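Local atomic coordinates of beta-glucoside phosphorylase BglX (PDB entry 5VQE), a protein that probably cleaves beta-glucosides with phosphate as the acceptor, as a glycoside phosphorylase of family GH3. Residues A388-T393 against S549-S554; W383-A388 against N533-R538. One frame throughout, in Å; residues are numbered along the deposited sequence.

Overall arrangement
Both contacts use helix 378-391, which leads into edge strand 393-397 of the six-stranded mixed sheet, and both bring the C-terminal part of the chain against it. Contact 2 sets the first turn of helix 534-544 beside residues 383-388; contact 1 lays the loop 549-554 against the end of helix 378-391 and the two residues after it. Their centres are 11 Å apart, they share Ala388, and Ile392 CD1 packs on Thr536 O at 3.7 Å. Neither includes a residue of the pocket that holds 2-deoxy-2-fluoro-alpha-D-glucopyranose, whose residues fall within the sequence range of the TIM-barrel-type GH3 N-terminal domain. The centres of contacts 1 and 2 lie about 22 and 19 Å from the chain's centre, on the same side.

Contact 1 (A388-T393 against S549-S554); sequences ADESIT and SFKGKS
Gly552 lies against the end of helix 378-391 with its backbone alone, and here the packing is tight. Its CA approaches the carbonyls of Glu390 and Ser391 in CA-H...O contacts, the straighter one to Ser391 O, with Gly552 CA 3.2 Å from each oxygen. Its N donates to Ile392 O at 3.0 Å. One water extends this grip: it donates to Asp389 O and to the same Ile392 O, and accepts from Lys551 N. The joint sits at a helix-to-strand transition, for Ile392 is the first residue to leave helical angles and Thr393 opens the edge strand of the mixed sheet. Thr393 OG1 donates to Ser391 O at 2.8 Å and is also hydrogen-bonded to Tyr530 OH, while its methyl CG2 meets Ser554 OG. Ile392 CG2 reaches the edge of the Phe550 ring, in plane, 3.9 Å from CE1.

The other flank, partly open to solvent, is held by charges rather than close backbone packing. Lys551 runs extended past the carboxylate of Glu390, whose OE2 stays 5.5 Å from Lys551 NZ, then bends at its last torsion (chi4 75°), and NZ meets the syn lone pair of Asp389 OD1 at 2.8 Å. Asp389 OD1 is also bridged by Lys543 of helix 534-544. Lys551 NZ donates as well to Ser549 OG and to Ser549 O, which also accepts from Lys543 NZ.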
loop_
_atom_site.group_PDB
_atom_site.type_symbol
_atom_site.label_atom_id
_atom_site.label_comp_id
_atom_site.label_asym_id
_atom_site.label_seq_id
_atom_site.Cartn_x
_atom_site.Cartn_y
_atom_site.Cartn_z
ATOM N N ALA A 388 13.231 -9.521 -8.256
ATOM C CA ALA A 388 14.020 -10.051 -7.151
ATOM C C ALA A 388 15.503 -10.089 -7.513
ATOM O O ALA A 388 16.360 -9.688 -6.719
ATOM C CB ALA A 388 13.510 -11.437 -6.759
ATOM N N ASP A 389 15.823 -10.540 -8.725
ATOM C CA ASP A 389 17.213 -10.560 -9.161
ATOM C C ASP A 389 17.829 -9.168 -9.088
ATOM O O ASP A 389 18.982 -9.012 -8.669
ATOM C CB ASP A 389 17.300 -11.115 -10.584
ATOM C CG ASP A 389 18.729 -11.183 -11.106
ATOM O OD1 ASP A 389 19.684 -11.053 -10.309
ATOM O OD2 ASP A 389 18.896 -11.341 -12.333
ATOM N N GLU A 390 17.074 -8.138 -9.470
ATOM C CA GLU A 390 17.626 -6.791 -9.524
ATOM C C GLU A 390 17.554 -6.053 -8.196
ATOM O O GLU A 390 18.266 -5.059 -8.027
ATOM C CB GLU A 390 16.898 -5.952 -10.579
ATOM C CG GLU A 390 16.973 -6.487 -12.012
ATOM C CD GLU A 390 18.367 -6.385 -12.642
ATOM O OE1 GLU A 390 19.197 -5.559 -12.186
ATOM O OE2 GLU A 390 18.639 -7.144 -13.604
ATOM N N SER A 391 16.726 -6.510 -7.255
ATOM C CA SER A 391 16.427 -5.719 -6.065
ATOM C C SER A 391 17.328 -6.040 -4.876
ATOM O O SER A 391 17.697 -5.131 -4.118
ATOM C CB SER A 391 14.963 -5.917 -5.658
ATOM O OG SER A 391 14.737 -7.218 -5.151
ATOM N N ILE A 392 17.689 -7.310 -4.680
ATOM C CA ILE A 392 18.321 -7.708 -3.428
ATOM C C ILE A 392 19.627 -6.948 -3.256
ATOM O O ILE A 392 20.440 -6.853 -4.184
ATOM C CB ILE A 392 18.514 -9.231 -3.391
ATOM C CG1 ILE A 392 17.147 -9.910 -3.468
ATOM C CG2 ILE A 392 19.252 -9.651 -2.106
ATOM C CD1 ILE A 392 17.193 -11.427 -3.486
ATOM N N THR A 393 19.829 -6.393 -2.059
ATOM C CA THR A 393 20.858 -5.387 -1.822
ATOM C C THR A 393 21.833 -5.874 -0.764
ATOM O O THR A 393 21.433 -6.158 0.369
ATOM C CB THR A 393 20.234 -4.062 -1.378
ATOM O OG1 THR A 393 19.249 -3.651 -2.335
ATOM C CG2 THR A 393 21.301 -2.989 -1.249
ATOM N N SER A 549 24.907 -12.162 -9.120
ATOM C CA SER A 549 25.494 -11.003 -8.469
ATOM C C SER A 549 24.434 -10.229 -7.690
ATOM O O SER A 549 23.240 -10.285 -7.997
ATOM C CB SER A 549 26.147 -10.083 -9.498
ATOM O OG SER A 549 25.202 -9.665 -10.463
ATOM N N PHE A 550 24.885 -9.515 -6.662
ATOM C CA PHE A 550 24.038 -8.545 -5.973
ATOM C C PHE A 550 23.966 -7.277 -6.810
ATOM O O PHE A 550 24.997 -6.685 -7.147
ATOM C CB PHE A 550 24.576 -8.240 -4.579
ATOM C CG PHE A 550 24.424 -9.373 -3.620
ATOM C CD1 PHE A 550 23.220 -9.591 -2.973
ATOM C CD2 PHE A 550 25.481 -10.231 -3.370
ATOM C CE1 PHE A 550 23.071 -10.639 -2.090
ATOM C CE2 PHE A 550 25.344 -11.281 -2.488
ATOM C CZ PHE A 550 24.135 -11.489 -1.844
ATOM N N LYS A 551 22.747 -6.872 -7.153
ATOM C CA LYS A 551 22.521 -5.759 -8.055
ATOM C C LYS A 551 21.715 -4.628 -7.435
ATOM O O LYS A 551 21.675 -3.536 -8.016
ATOM C CB LYS A 551 21.785 -6.244 -9.312
ATOM C CG LYS A 551 22.468 -7.397 -10.033
ATOM C CD LYS A 551 21.557 -7.985 -11.102
ATOM C CE LYS A 551 22.225 -9.145 -11.853
ATOM N NZ LYS A 551 22.285 -10.403 -11.046
ATOM N N GLY A 552 21.068 -4.853 -6.294
ATOM C CA GLY A 552 20.197 -3.840 -5.732
ATOM C C GLY A 552 20.964 -2.642 -5.213
ATOM O O GLY A 552 22.113 -2.742 -4.794
ATOM N N LYS A 553 20.297 -1.489 -5.243
ATOM C CA LYS A 553 20.813 -0.245 -4.686
ATOM C C LYS A 553 19.807 0.275 -3.668
ATOM O O LYS A 553 18.636 0.485 -4.002
ATOM C CB LYS A 553 21.050 0.792 -5.786
ATOM C CG LYS A 553 21.427 2.174 -5.269
ATOM C CD LYS A 553 21.514 3.183 -6.398
ATOM C CE LYS A 553 21.713 4.586 -5.860
ATOM N NZ LYS A 553 22.078 5.547 -6.939
ATOM N N SER A 554 20.262 0.482 -2.438
ATOM C CA SER A 554 19.385 0.929 -1.367
ATOM C C SER A 554 18.632 2.195 -1.784
ATOM O O SER A 554 19.273 3.202 -2.110
ATOM C CB SER A 554 20.208 1.196 -0.111
ATOM O OG SER A 554 20.760 -0.002 0.385
HETATM O O HOH W 1 20.501 -8.345 -6.442
HETATM O O HOH W 2 20.914 -12.093 -13.581
#

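Contact 2 (W383-A388 against N533-R538); sequences WALEIA and NEATVR
Helices 383-388 and 534-538 run in broadly the same direction, crossing at -44° with their axes 8.5 Å apart at closest approach, and the CA atoms of Leu385 and Ala535 are 5.2 Å apart. This is close helix-helix packing through alanines on a mixed sheet flanked by helices, probably the second domain of GH3 enzymes; it joins helix 378-391 to the helix that follows strand 525-528, the neighbour of edge strand 393-397. Ala535 CB sits between Ala384 and Leu385, 4.2 Å from Ala384 CB and 4.0 Å from Leu385 CD1. One turn on, Ala388 CB rests on the backbone of the second helix, 3.8 Å from Thr536 CA, and also touches Ala535 O. No hydrogen bond crosses between the two segments; the N-terminal end of the second helix is capped locally. Asn533 is its N-cap, and its OD1 takes two donors from opposite faces of its plane, Thr536 N and Thr536 OG1. The threonine hydroxyl can do so because it stands beside its own backbone N (chi1 -53°); Thr536 OG1 also lies 3.9 Å from Ala388 CB. Asn533 ND2 meanwhile donates to Val110 O. Farther round, Arg538 takes Glu534 side-on, with NE at 2.8 Å and NH2 at 3.1 Å from the single oxygen OE2.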
loop_
_atom_site.group_PDB
_atom_site.type_symbol
_atom_site.label_atom_id
_atom_site.label_comp_id
_atom_site.label_asym_id
_atom_site.label_seq_id
_atom_site.Cartn_x
_atom_site.Cartn_y
_atom_site.Cartn_z
ATOM N N TRP A 383 8.375 -11.606 -14.330
ATOM C CA TRP A 383 8.705 -10.260 -13.871
ATOM C C TRP A 383 9.051 -10.248 -12.388
ATOM O O TRP A 383 9.945 -9.510 -11.960
ATOM C CB TRP A 383 7.538 -9.309 -14.142
ATOM C CG TRP A 383 7.394 -8.887 -15.568
ATOM C CD1 TRP A 383 8.350 -8.925 -16.536
ATOM C CD2 TRP A 383 6.215 -8.352 -16.187
ATOM N NE1 TRP A 383 7.839 -8.449 -17.724
ATOM C CE2 TRP A 383 6.532 -8.092 -17.533
ATOM C CE3 TRP A 383 4.923 -8.076 -15.734
ATOM C CZ2 TRP A 383 5.606 -7.565 -18.427
ATOM C CZ3 TRP A 383 4.012 -7.554 -16.614
ATOM C CH2 TRP A 383 4.353 -7.306 -17.951
ATOM N N ALA A 384 8.343 -11.045 -11.584
ATOM C CA ALA A 384 8.667 -11.125 -10.162
ATOM C C ALA A 384 10.080 -11.648 -9.948
ATOM O O ALA A 384 10.794 -11.186 -9.048
ATOM C CB ALA A 384 7.655 -12.013 -9.442
ATOM N N LEU A 385 10.499 -12.620 -10.762
ATOM C CA LEU A 385 11.848 -13.154 -10.629
ATOM C C LEU A 385 12.894 -12.126 -11.043
ATOM O O LEU A 385 13.926 -11.986 -10.378
ATOM C CB LEU A 385 11.990 -14.429 -11.461
ATOM C CG LEU A 385 12.974 -15.459 -10.904
ATOM C CD1 LEU A 385 12.461 -16.031 -9.589
ATOM C CD2 LEU A 385 13.209 -16.581 -11.906
ATOM N N GLU A 386 12.649 -11.400 -12.140
ATOM C CA GLU A 386 13.581 -10.361 -12.572
ATOM C C GLU A 386 13.739 -9.283 -11.507
ATOM O O GLU A 386 14.855 -8.825 -11.232
ATOM C CB GLU A 386 13.096 -9.742 -13.881
ATOM C CG GLU A 386 13.033 -10.716 -15.038
ATOM C CD GLU A 386 12.443 -10.093 -16.287
ATOM O OE1 GLU A 386 11.970 -8.934 -16.223
ATOM O OE2 GLU A 386 12.449 -10.769 -17.332
ATOM N N ILE A 387 12.627 -8.851 -10.909
ATOM C CA ILE A 387 12.697 -7.795 -9.908
ATOM C C ILE A 387 13.461 -8.278 -8.684
ATOM O O ILE A 387 14.290 -7.548 -8.131
ATOM C CB ILE A 387 11.276 -7.298 -9.576
ATOM C CG1 ILE A 387 10.700 -6.583 -10.809
ATOM C CG2 ILE A 387 11.284 -6.338 -8.400
ATOM C CD1 ILE A 387 9.217 -6.346 -10.760
ATOM N N ALA A 388 13.231 -9.521 -8.256
ATOM C CA ALA A 388 14.020 -10.051 -7.151
ATOM C C ALA A 388 15.503 -10.089 -7.513
ATOM O O ALA A 388 16.360 -9.688 -6.719
ATOM C CB ALA A 388 13.510 -11.437 -6.759
ATOM N N ASN A 533 8.705 -13.391 -0.496
ATOM C CA ASN A 533 7.930 -14.300 -1.327
ATOM C C ASN A 533 8.876 -15.311 -1.961
ATOM O O ASN A 533 10.098 -15.229 -1.822
ATOM C CB ASN A 533 7.112 -13.551 -2.392
ATOM C CG ASN A 533 7.970 -12.791 -3.384
ATOM O OD1 ASN A 533 9.193 -12.924 -3.418
ATOM N ND2 ASN A 533 7.316 -11.986 -4.212
ATOM N N GLU A 534 8.289 -16.289 -2.651
ATOM C CA GLU A 534 9.085 -17.374 -3.211
ATOM C C GLU A 534 10.151 -16.848 -4.166
ATOM O O GLU A 534 11.304 -17.293 -4.126
ATOM C CB GLU A 534 8.171 -18.375 -3.918
ATOM C CG GLU A 534 8.900 -19.330 -4.857
ATOM C CD GLU A 534 8.033 -20.502 -5.281
ATOM O OE1 GLU A 534 6.842 -20.527 -4.904
ATOM O OE2 GLU A 534 8.545 -21.396 -5.987
ATOM N N ALA A 535 9.788 -15.905 -5.036
ATOM C CA ALA A 535 10.744 -15.402 -6.015
ATOM C C ALA A 535 11.968 -14.805 -5.336
ATOM O O ALA A 535 13.104 -15.050 -5.758
ATOM C CB ALA A 535 10.075 -14.368 -6.915
ATOM N N THR A 536 11.761 -14.022 -4.273
ATOM C CA THR A 536 12.888 -13.383 -3.610
ATOM C C THR A 536 13.720 -14.392 -2.841
ATOM O O THR A 536 14.944 -14.241 -2.754
ATOM C CB THR A 536 12.382 -12.281 -2.680
ATOM O OG1 THR A 536 11.537 -11.398 -3.425
ATOM C CG2 THR A 536 13.540 -11.490 -2.081
ATOM N N VAL A 537 13.082 -15.422 -2.287
ATOM C CA VAL A 537 13.815 -16.459 -1.564
ATOM C C VAL A 537 14.722 -17.226 -2.519
ATOM O O VAL A 537 15.893 -17.480 -2.220
ATOM C CB VAL A 537 12.836 -17.399 -0.839
ATOM C CG1 VAL A 537 13.536 -18.687 -0.382
ATOM C CG2 VAL A 537 12.196 -16.697 0.368
ATOM N N ARG A 538 14.194 -17.613 -3.681
ATOM C CA ARG A 538 15.005 -18.360 -4.640
ATOM C C ARG A 538 16.172 -17.522 -5.142
ATOM O O ARG A 538 17.283 -18.035 -5.307
ATOM C CB ARG A 538 14.143 -18.846 -5.810
ATOM C CG ARG A 538 13.088 -19.847 -5.403
ATOM C CD ARG A 538 12.367 -20.462 -6.589
ATOM N NE ARG A 538 11.383 -21.450 -6.146
ATOM C CZ ARG A 538 11.654 -22.728 -5.877
ATOM N NH1 ARG A 538 12.883 -23.205 -6.014
ATOM N NH2 ARG A 538 10.687 -23.536 -5.462
#